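Local coordinates for hypothetical protein Ta0852 (Thermoplasma acidophilum, PDB 1YB2) that probably transfers methyl groups from S-adenosyl-L-methionine to adenine in RNA, perhaps in tRNA, at residues A[62-67]-A[267-272]; A[136-141]-A[162-167]; A[178-183]-A[198-203]; A[229-234]-A[261-266]. One frame throughout, in Å; residues are numbered along the deposited sequence.

Contact 1: A[62-67]-A[267-272]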
# COMPACT_ATOMS: atom_id res chain seq x y z
N PRO A 62 17.58 -2.88 -17.20
CA PRO A 62 16.41 -3.49 -16.55
C PRO A 62 15.62 -4.36 -17.54
O PRO A 62 15.48 -4.01 -18.71
CB PRO A 62 15.56 -2.28 -16.12
CG PRO A 62 16.56 -1.14 -15.98
CD PRO A 62 17.64 -1.42 -17.00
N GLY A 63 15.10 -5.49 -17.06
CA GLY A 63 14.36 -6.42 -17.92
C GLY A 63 15.25 -7.46 -18.60
O GLY A 63 14.74 -8.46 -19.09
N ASP A 64 16.58 -7.25 -18.62
CA ASP A 64 17.49 -8.27 -19.22
C ASP A 64 17.43 -9.56 -18.39
O ASP A 64 17.28 -9.53 -17.18
CB ASP A 64 18.96 -7.80 -19.31
CG ASP A 64 19.19 -6.72 -20.36
OD1 ASP A 64 18.28 -6.40 -21.15
OD2 ASP A 64 20.32 -6.17 -20.41
N GLU A 65 17.51 -10.70 -19.07
CA GLU A 65 17.50 -11.99 -18.41
C GLU A 65 18.94 -12.49 -18.32
O GLU A 65 19.66 -12.56 -19.33
CB GLU A 65 16.63 -12.98 -19.18
CG GLU A 65 16.60 -14.36 -18.60
CD GLU A 65 15.57 -15.28 -19.28
OE1 GLU A 65 15.42 -16.43 -18.80
OE2 GLU A 65 14.91 -14.86 -20.27
N LEU A 66 19.37 -12.82 -17.11
CA LEU A 66 20.69 -13.41 -16.89
C LEU A 66 20.48 -14.85 -16.44
O LEU A 66 19.84 -15.10 -15.42
CB LEU A 66 21.51 -12.61 -15.84
CG LEU A 66 21.59 -11.08 -15.93
CD1 LEU A 66 22.49 -10.50 -14.83
CD2 LEU A 66 22.07 -10.61 -17.30
N ILE A 67 20.98 -15.78 -17.23
CA ILE A 67 20.85 -17.21 -16.92
C ILE A 67 22.18 -17.68 -16.36
O ILE A 67 23.17 -17.81 -17.07
CB ILE A 67 20.41 -18.06 -18.16
CG1 ILE A 67 19.18 -17.43 -18.84
CG2 ILE A 67 20.12 -19.54 -17.72
CD1 ILE A 67 18.63 -18.22 -20.05
N LYS A 267 8.11 -7.23 -16.80
CA LYS A 267 8.38 -7.18 -18.24
C LYS A 267 9.86 -7.42 -18.55
O LYS A 267 10.75 -6.71 -18.05
CB LYS A 267 7.95 -5.81 -18.82
CG LYS A 267 8.28 -5.60 -20.32
CD LYS A 267 7.37 -6.43 -21.23
CE LYS A 267 7.85 -6.39 -22.70
NZ LYS A 267 7.76 -4.99 -23.26
N LYS A 268 10.13 -8.39 -19.43
CA LYS A 268 11.50 -8.64 -19.89
C LYS A 268 11.85 -7.74 -21.05
O LYS A 268 10.97 -7.41 -21.85
CB LYS A 268 11.66 -10.11 -20.26
CG LYS A 268 11.41 -11.03 -19.07
CD LYS A 268 11.59 -12.52 -19.43
CE LYS A 268 10.56 -12.96 -20.44
NZ LYS A 268 10.66 -14.42 -20.68
N SER A 269 13.12 -7.34 -21.16
CA SER A 269 13.56 -6.57 -22.32
C SER A 269 13.64 -7.41 -23.60
O SER A 269 13.63 -6.86 -24.70
CB SER A 269 14.94 -5.95 -22.04
OG SER A 269 15.93 -6.96 -21.91
N GLY A 270 13.72 -8.73 -23.45
CA GLY A 270 13.93 -9.62 -24.58
C GLY A 270 15.38 -10.07 -24.74
O GLY A 270 15.64 -11.02 -25.49
N MSE A 271 16.31 -9.39 -24.07
CA MSE A 271 17.74 -9.72 -24.15
C MSE A 271 18.10 -10.76 -23.08
O MSE A 271 17.71 -10.66 -21.91
CB MSE A 271 18.62 -8.45 -24.04
CG MSE A 271 20.09 -8.71 -24.22
SE MSE A 271 20.47 -9.39 -26.08
CE MSE A 271 22.33 -10.07 -25.84
N VAL A 272 18.84 -11.79 -23.50
CA VAL A 272 19.26 -12.89 -22.65
C VAL A 272 20.79 -13.05 -22.68
O VAL A 272 21.41 -13.08 -23.75
CB VAL A 272 18.58 -14.23 -23.04
CG1 VAL A 272 18.78 -15.26 -21.95
CG2 VAL A 272 17.09 -14.05 -23.31
O HOH W 1 14.97 -10.31 -21.19
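Strand 65-68 of the N-terminal sheet takes on a parallel edge partner from the very end of the chain here, with Glu-65 paired to Val-272. The Glu-65 N-H points almost straight at Met-271 O (N to O 2.8 Å, 178° at the hydrogen). Upstream, Ser-269 N reaches Gly-63 O at 2.9 Å, from above the carbonyl plane. A water donates to the same Gly-63 O and to Met-271 O, bridging the two segments beside these bonds. Ser-269 forms an ST turn, its OG accepting from Met-271 N, and the same hydroxyl donates to Asp-64 OD1 at 2.5 Å on the anti lone pair. With CG beside its backbone N (chi1 -71°), Asp-64 brings OD1 to that hydroxyl while OD2 takes the Glu-61 N-H. This is how residues 267-272 lead the chain out of the methyltransferase sheet and back into the small FKBP-like N-terminal domain. Glu-65 lies alongside Val-272, its extended chain ending with OE2 3.8 Å from Val-272 CG2, and OE1 bonds to Ser-72. Lys-268 runs the same way, but its NZ stays 4.3 Å from Glu-65 OE2, beyond a salt bridge. Ile-67 CD1 meets Val-272 CG1 at 3.5 Å.

Contact 2: A[136-141]-A[162-167]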
# COMPACT_ATOMS: atom_id res chain seq x y z
N GLY A 136 3.46 12.89 -12.44
CA GLY A 136 3.25 11.69 -13.22
C GLY A 136 1.81 11.67 -13.68
O GLY A 136 1.10 12.65 -13.54
N THR A 137 1.38 10.54 -14.22
CA THR A 137 0.09 10.48 -14.91
C THR A 137 -0.56 9.13 -14.67
O THR A 137 0.11 8.12 -14.42
CB THR A 137 0.24 10.68 -16.45
OG1 THR A 137 1.10 9.66 -16.98
CG2 THR A 137 0.80 12.07 -16.83
N LEU A 138 -1.89 9.13 -14.75
CA LEU A 138 -2.67 7.90 -14.71
C LEU A 138 -3.50 7.83 -15.99
O LEU A 138 -4.17 8.80 -16.37
CB LEU A 138 -3.58 7.87 -13.47
CG LEU A 138 -4.67 6.80 -13.41
CD1 LEU A 138 -4.07 5.37 -13.39
CD2 LEU A 138 -5.56 7.01 -12.18
N THR A 139 -3.43 6.67 -16.63
CA THR A 139 -4.24 6.35 -17.79
C THR A 139 -5.18 5.20 -17.48
O THR A 139 -4.74 4.10 -17.10
CB THR A 139 -3.36 6.05 -19.03
OG1 THR A 139 -2.49 7.18 -19.26
CG2 THR A 139 -4.23 5.80 -20.31
N VAL A 140 -6.47 5.44 -17.63
CA VAL A 140 -7.49 4.46 -17.27
C VAL A 140 -8.16 3.98 -18.55
O VAL A 140 -8.69 4.78 -19.33
CB VAL A 140 -8.53 5.06 -16.31
CG1 VAL A 140 -9.64 4.06 -15.99
CG2 VAL A 140 -7.86 5.53 -15.02
N VAL A 141 -8.10 2.67 -18.77
CA VAL A 141 -8.76 2.01 -19.90
C VAL A 141 -9.92 1.21 -19.32
O VAL A 141 -9.69 0.30 -18.51
CB VAL A 141 -7.80 1.04 -20.65
CG1 VAL A 141 -8.49 0.37 -21.86
CG2 VAL A 141 -6.53 1.76 -21.10
N GLY A 162 -6.40 16.45 -13.48
CA GLY A 162 -5.70 17.01 -14.62
C GLY A 162 -4.60 16.12 -15.16
O GLY A 162 -4.23 16.26 -16.32
N ASN A 163 -4.07 15.23 -14.33
CA ASN A 163 -3.08 14.23 -14.75
C ASN A 163 -3.67 12.85 -15.03
O ASN A 163 -2.95 11.84 -15.04
CB ASN A 163 -1.89 14.15 -13.76
CG ASN A 163 -2.28 13.60 -12.36
OD1 ASN A 163 -1.44 13.04 -11.67
ND2 ASN A 163 -3.53 13.77 -11.96
N VAL A 164 -4.98 12.80 -15.27
CA VAL A 164 -5.65 11.55 -15.63
C VAL A 164 -6.15 11.60 -17.08
O VAL A 164 -6.73 12.58 -17.52
CB VAL A 164 -6.83 11.22 -14.67
CG1 VAL A 164 -7.47 9.89 -15.05
CG2 VAL A 164 -6.35 11.16 -13.22
N ARG A 165 -5.90 10.50 -17.80
CA ARG A 165 -6.42 10.31 -19.15
C ARG A 165 -7.27 9.04 -19.18
O ARG A 165 -6.97 8.07 -18.47
CB ARG A 165 -5.27 10.25 -20.16
CG ARG A 165 -4.65 11.63 -20.41
CD ARG A 165 -3.55 11.60 -21.47
NE ARG A 165 -4.05 11.35 -22.83
CZ ARG A 165 -4.64 12.25 -23.62
NH1 ARG A 165 -4.80 13.50 -23.23
NH2 ARG A 165 -5.06 11.89 -24.83
N THR A 166 -8.35 9.05 -19.95
CA THR A 166 -9.22 7.88 -20.02
C THR A 166 -9.43 7.41 -21.45
O THR A 166 -9.49 8.21 -22.40
CB THR A 166 -10.62 8.13 -19.40
OG1 THR A 166 -11.31 9.10 -20.18
CG2 THR A 166 -10.53 8.58 -17.94
N SER A 167 -9.55 6.09 -21.60
CA SER A 167 -9.99 5.50 -22.85
C SER A 167 -11.15 4.57 -22.55
O SER A 167 -11.02 3.62 -21.79
CB SER A 167 -8.87 4.72 -23.51
OG SER A 167 -9.36 4.15 -24.71
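Leu-138 to Val-141 run parallel to Val-164 to Ser-167, the strand axes 4.6 Å apart at closest and 16° from aligned, in the one-to-one register Leu-138 with Val-164 through Val-141 with Ser-167. The bonds alternate between the strands: Leu-138 N gives to Asn-163 O (2.9 Å), Arg-165 N to Leu-138 O, Val-140 N to Arg-165 O, and Ser-167 N to Val-140 O (2.8 Å). Leu-138 and Val-140 use both their N-H and their C=O on this side; Thr-137, Thr-139 and Val-141 bond instead to strand 113-117. One face carries Leu-138, Val-140, Val-164 and Thr-166. There Val-164 straddles two neighbours: its CG1, anti to the backbone N (chi1 -178°), leans toward Val-140 CG2 at 4.4 Å, while CG2 comes within 4.3 Å of Leu-138 CB. Leu-129 and Met-152, from helices 123-132 and 145-156, cover this face. The other face is more polar, with Thr-139 OG1 4.2 Å from Arg-165 CB, and Val-141 CG2 4.5 Å from Ser-167 CB. Beyond its CB, the arginine leads away from Thr-139. At the far end Ser-167 OG bonds to Ser-169. Strand 137-141, helix 145-156 and strand 164-167 form a beta-alpha-beta unit of the Rossmann-like methyltransferase fold, and Glu-142, a predicted S-adenosyl-L-methionine ligand, follows directly on Val-141. Since side chains meet one another only at 4.2 Å or more, the main-chain ladder probably does most to set the alignment up to the strand end, beyond which Glu-142 follows.

Contact 3: A[178-183]-A[198-203]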
# COMPACT_ATOMS: atom_id res chain seq x y z
N GLN A 178 2.60 5.40 -25.77
CA GLN A 178 3.40 5.51 -24.56
C GLN A 178 3.75 4.15 -23.97
O GLN A 178 3.02 3.17 -24.15
CB GLN A 178 2.66 6.34 -23.53
CG GLN A 178 3.57 7.22 -22.69
CD GLN A 178 2.80 8.04 -21.65
OE1 GLN A 178 3.41 8.69 -20.80
NE2 GLN A 178 1.47 8.01 -21.72
N MSE A 179 4.89 4.10 -23.29
CA MSE A 179 5.28 2.96 -22.45
C MSE A 179 5.01 3.36 -21.01
O MSE A 179 5.23 4.51 -20.64
CB MSE A 179 6.77 2.65 -22.64
CG MSE A 179 7.18 2.44 -24.09
SE MSE A 179 6.29 0.87 -24.83
CE MSE A 179 7.67 -0.48 -24.35
N TYR A 180 4.54 2.43 -20.20
CA TYR A 180 4.13 2.72 -18.81
C TYR A 180 5.13 2.20 -17.78
O TYR A 180 5.82 1.23 -18.04
CB TYR A 180 2.71 2.18 -18.56
CG TYR A 180 1.74 2.84 -19.49
CD1 TYR A 180 1.26 4.13 -19.23
CD2 TYR A 180 1.36 2.22 -20.68
CE1 TYR A 180 0.40 4.77 -20.12
CE2 TYR A 180 0.50 2.85 -21.57
CZ TYR A 180 0.03 4.12 -21.28
OH TYR A 180 -0.82 4.74 -22.19
N ASP A 181 5.19 2.85 -16.62
CA ASP A 181 6.10 2.45 -15.55
C ASP A 181 5.52 1.33 -14.70
O ASP A 181 6.25 0.70 -13.95
CB ASP A 181 6.42 3.65 -14.65
CG ASP A 181 7.23 4.71 -15.36
OD1 ASP A 181 8.32 4.38 -15.86
OD2 ASP A 181 6.79 5.88 -15.41
N ALA A 182 4.20 1.12 -14.81
CA ALA A 182 3.48 0.12 -14.02
C ALA A 182 2.13 -0.09 -14.68
O ALA A 182 1.56 0.83 -15.27
CB ALA A 182 3.26 0.59 -12.57
N VAL A 183 1.64 -1.32 -14.58
CA VAL A 183 0.31 -1.67 -15.05
C VAL A 183 -0.43 -2.32 -13.91
O VAL A 183 0.10 -3.20 -13.21
CB VAL A 183 0.31 -2.63 -16.26
CG1 VAL A 183 -1.12 -3.03 -16.62
CG2 VAL A 183 1.03 -1.98 -17.46
N ALA A 198 1.90 -6.40 -22.26
CA ALA A 198 3.36 -6.45 -22.29
C ALA A 198 3.95 -5.42 -23.25
O ALA A 198 4.94 -4.77 -22.92
CB ALA A 198 3.86 -7.85 -22.65
N SER A 199 3.36 -5.28 -24.44
CA SER A 199 3.87 -4.36 -25.46
C SER A 199 3.89 -2.89 -25.02
O SER A 199 4.58 -2.05 -25.62
CB SER A 199 3.08 -4.51 -26.77
OG SER A 199 1.81 -3.88 -26.66
N MSE A 200 3.14 -2.54 -23.98
CA MSE A 200 3.21 -1.16 -23.52
C MSE A 200 3.86 -0.94 -22.15
O MSE A 200 3.71 0.11 -21.55
CB MSE A 200 1.86 -0.44 -23.65
CG MSE A 200 0.65 -1.18 -23.18
SE MSE A 200 -0.97 -0.46 -24.09
CE MSE A 200 -2.17 -1.69 -23.27
N MSE A 201 4.60 -1.95 -21.69
CA MSE A 201 5.35 -1.87 -20.45
C MSE A 201 6.82 -1.56 -20.71
O MSE A 201 7.44 -2.19 -21.57
CB MSE A 201 5.26 -3.21 -19.73
CG MSE A 201 3.87 -3.54 -19.24
SE MSE A 201 3.80 -5.30 -18.42
CE MSE A 201 4.87 -4.98 -16.77
N LYS A 202 7.38 -0.60 -19.98
CA LYS A 202 8.84 -0.42 -19.99
C LYS A 202 9.53 -1.71 -19.50
O LYS A 202 9.04 -2.35 -18.57
CB LYS A 202 9.24 0.72 -19.07
CG LYS A 202 8.83 2.06 -19.60
CD LYS A 202 9.17 3.13 -18.61
CE LYS A 202 8.83 4.49 -19.19
NZ LYS A 202 8.93 5.52 -18.11
N PRO A 203 10.67 -2.08 -20.12
CA PRO A 203 11.38 -3.27 -19.62
C PRO A 203 11.72 -3.11 -18.13
O PRO A 203 12.16 -2.03 -17.71
CB PRO A 203 12.68 -3.27 -20.43
CG PRO A 203 12.37 -2.48 -21.67
CD PRO A 203 11.35 -1.45 -21.27
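Met-179 folds its side chain over the turn at the end of helix 194-199. This short parallel pairing, Tyr-180 with Met-201, lies just before the corner at Asp-181, after which the chain enters the central Rossmann-like methyltransferase sheet; its partner is the residues that leave helix 194-199. Bent at both chi2 and chi3 (-64° and -90°), the Met-179 chain carries SE to 3.5 Å from Ser-199 O and CE to 3.3 Å from Met-201 O, while its CB rests on Lys-202 CG. Tyr-180 then makes the bridge: its N-H goes to Met-200 O at 2.8 Å, and its own O takes the Lys-202 N-H at 3.1 Å, in the carbonyl plane. The ring crosses the Met-200 side chain at a slant, CD2 lying 4.0 Å from Met-200 CB, and its hydroxyl bonds to Ser-176. Leu-115 touches both the ring and Met-200, so the pair is packed against strand 113-117. Asp-181 sits at the corner and its two oxygens have separate tasks. OD2 accepts from Asp-113 N, tying the corner to strand 113-117, while OD1 forms a salt bridge with Lys-202. Past the corner, Val-183 points back at the second segment, its CG2 meeting Met-201 CG at 3.7 Å with the two side chains nearly at right angles. The lysine reaches Asp-181 fully extended, passing CG close to Tyr-180 O on the way, and its NZ stops 2.6 Å from Asp-181 OD1, on the syn side and 33° out of the carboxylate plane.

Contact 4: A[229-234]-A[261-266]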
# COMPACT_ATOMS: atom_id res chain seq x y z
N MSE A 229 6.67 -11.56 -20.27
CA MSE A 229 6.62 -11.22 -18.85
C MSE A 229 7.12 -12.39 -18.05
O MSE A 229 6.99 -13.54 -18.46
CB MSE A 229 5.20 -10.85 -18.43
CG MSE A 229 4.77 -9.45 -18.89
SE MSE A 229 3.11 -8.93 -17.96
CE MSE A 229 1.88 -9.12 -19.43
N HIS A 230 7.72 -12.10 -16.90
CA HIS A 230 8.23 -13.15 -16.02
C HIS A 230 7.44 -13.10 -14.71
O HIS A 230 7.41 -12.08 -14.05
CB HIS A 230 9.72 -12.91 -15.77
CG HIS A 230 10.38 -14.00 -14.99
ND1 HIS A 230 10.90 -15.13 -15.59
CD2 HIS A 230 10.56 -14.15 -13.66
CE1 HIS A 230 11.39 -15.92 -14.65
NE2 HIS A 230 11.20 -15.35 -13.48
N HIS A 231 6.79 -14.22 -14.36
CA HIS A 231 6.03 -14.35 -13.10
C HIS A 231 6.96 -14.22 -11.88
O HIS A 231 8.00 -14.87 -11.82
CB HIS A 231 5.30 -15.70 -13.08
CG HIS A 231 4.53 -15.97 -11.82
ND1 HIS A 231 3.61 -15.09 -11.29
CD2 HIS A 231 4.48 -17.08 -11.03
CE1 HIS A 231 3.06 -15.63 -10.21
NE2 HIS A 231 3.58 -16.83 -10.03
N LEU A 232 6.57 -13.35 -10.95
CA LEU A 232 7.33 -13.11 -9.73
C LEU A 232 6.68 -13.91 -8.62
O LEU A 232 7.31 -14.77 -8.02
CB LEU A 232 7.36 -11.62 -9.37
CG LEU A 232 8.15 -10.68 -10.31
CD1 LEU A 232 8.01 -9.21 -9.88
CD2 LEU A 232 9.60 -11.07 -10.37
N GLU A 233 5.41 -13.61 -8.35
CA GLU A 233 4.66 -14.34 -7.36
C GLU A 233 3.19 -14.02 -7.46
O GLU A 233 2.78 -12.98 -8.01
CB GLU A 233 5.18 -14.03 -5.95
CG GLU A 233 4.82 -12.70 -5.37
CD GLU A 233 5.12 -12.63 -3.87
OE1 GLU A 233 5.47 -13.68 -3.26
OE2 GLU A 233 4.99 -11.53 -3.29
N THR A 234 2.40 -14.94 -6.92
CA THR A 234 0.96 -14.80 -6.81
C THR A 234 0.61 -15.13 -5.38
O THR A 234 1.09 -16.15 -4.82
CB THR A 234 0.20 -15.77 -7.74
OG1 THR A 234 0.46 -15.43 -9.10
CG2 THR A 234 -1.29 -15.69 -7.52
N PHE A 261 -6.91 -12.64 -5.43
CA PHE A 261 -5.75 -13.37 -5.92
C PHE A 261 -4.93 -12.38 -6.74
O PHE A 261 -5.41 -11.84 -7.73
CB PHE A 261 -6.19 -14.57 -6.76
CG PHE A 261 -6.87 -15.65 -5.95
CD1 PHE A 261 -6.17 -16.79 -5.56
CD2 PHE A 261 -8.20 -15.51 -5.54
CE1 PHE A 261 -6.78 -17.78 -4.79
CE2 PHE A 261 -8.82 -16.50 -4.77
CZ PHE A 261 -8.10 -17.63 -4.40
N ILE A 262 -3.71 -12.10 -6.28
CA ILE A 262 -2.92 -11.02 -6.85
C ILE A 262 -1.64 -11.58 -7.45
O ILE A 262 -0.84 -12.19 -6.74
CB ILE A 262 -2.59 -9.94 -5.81
CG1 ILE A 262 -3.89 -9.45 -5.12
CG2 ILE A 262 -1.81 -8.79 -6.46
CD1 ILE A 262 -3.63 -8.69 -3.80
N THR A 263 -1.48 -11.40 -8.75
CA THR A 263 -0.30 -11.88 -9.49
C THR A 263 0.60 -10.69 -9.86
O THR A 263 0.13 -9.68 -10.39
CB THR A 263 -0.72 -12.64 -10.77
OG1 THR A 263 -1.41 -13.84 -10.40
CG2 THR A 263 0.49 -13.00 -11.68
N PHE A 264 1.89 -10.81 -9.56
CA PHE A 264 2.89 -9.83 -9.99
C PHE A 264 3.80 -10.44 -11.05
O PHE A 264 4.25 -11.58 -10.91
CB PHE A 264 3.76 -9.39 -8.81
CG PHE A 264 3.00 -8.77 -7.69
CD1 PHE A 264 2.63 -9.52 -6.57
CD2 PHE A 264 2.61 -7.42 -7.76
CE1 PHE A 264 1.91 -8.94 -5.51
CE2 PHE A 264 1.88 -6.83 -6.70
CZ PHE A 264 1.54 -7.58 -5.58
N ALA A 265 4.10 -9.66 -12.08
CA ALA A 265 4.97 -10.10 -13.17
C ALA A 265 5.87 -8.94 -13.61
O ALA A 265 5.46 -7.77 -13.54
CB ALA A 265 4.13 -10.61 -14.35
N ILE A 266 7.09 -9.26 -14.02
CA ILE A 266 8.02 -8.25 -14.56
C ILE A 266 8.19 -8.37 -16.08
O ILE A 266 8.36 -9.46 -16.60
CB ILE A 266 9.40 -8.29 -13.81
CG1 ILE A 266 10.34 -7.16 -14.24
CG2 ILE A 266 10.06 -9.70 -13.89
CD1 ILE A 266 11.53 -6.97 -13.28
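Leu-232 and Ile-266 cross at a slant, the leucine's CD2 3.8 Å from Ile-266 CG2, and that same CG2 also touches His-230 CB. Next along this face, Glu-233 and Phe-264 lie side by side and point the same way: Glu-233 CG is 4.0 Å from Phe-264 CD1, and the carboxylate and ring planes are turned 38° from each other. The glutamate's OE1 has a long, weak ion pair with Arg-241 of the second subunit. The opposite face bears His-231, Thr-234, Thr-263 and Ala-265. Here the His-231 side chain crosses Thr-263 at about a right angle, with ND1 3.8 Å from Thr-263 CG2; one face of the imidazole lies over Glu-233 N, offset toward the rim. Met-229 SE rests on Ala-265 CB at 4.1 Å. Val-221 of helix 214-223 covers His-231 and Thr-234. Beneath the side chains, His-230 and Ile-266 exchange both main-chain bonds. Phe-264 O takes the Leu-232 N-H at 2.9 Å and a weak second bond from Glu-233 N, while Phe-264 N bonds Glu-233 O at 2.8 Å. Two residues thus face one, and the register slips by one between His-231 and Glu-233. Thr-234 also pairs in an antiparallel ladder with a strand of the second subunit, carrying the sheet across the interface. The arrangement is a classic beta bulge in the antiparallel pair of strands 258-267 and 229-242 at the sheet's edge within this chain, the last two strands, 7 and 6, of the 3-2-1-4-5-7-6 order of the Rossmann-like methyltransferase fold.

In the fold
Contacts 2, 3 and 4 all reach the methyltransferase sheet: contact 2 at one edge, contact 4 at the other, their centres 24 Å apart, with contact 3 between them. Contact 3 touches both, through Tyr-180 CE1 against Thr-139 OG1 (3.9 Å) and Met-201 SE against Met-229 SE (3.7 Å). Contact 1 closes a loop that encloses the other three and fastens the N-terminal domain beside contact 3, where Lys-267 NZ lies 2.9 Å from Ala-198 O. The predicted S-adenosyl-L-methionine site is nearest contact 2: the Val-140 side chain is about 4 Å from that of Glu-142, whereas the side chains of Val-183 and Ile-262 are each about 9 Å from that of Asp-186.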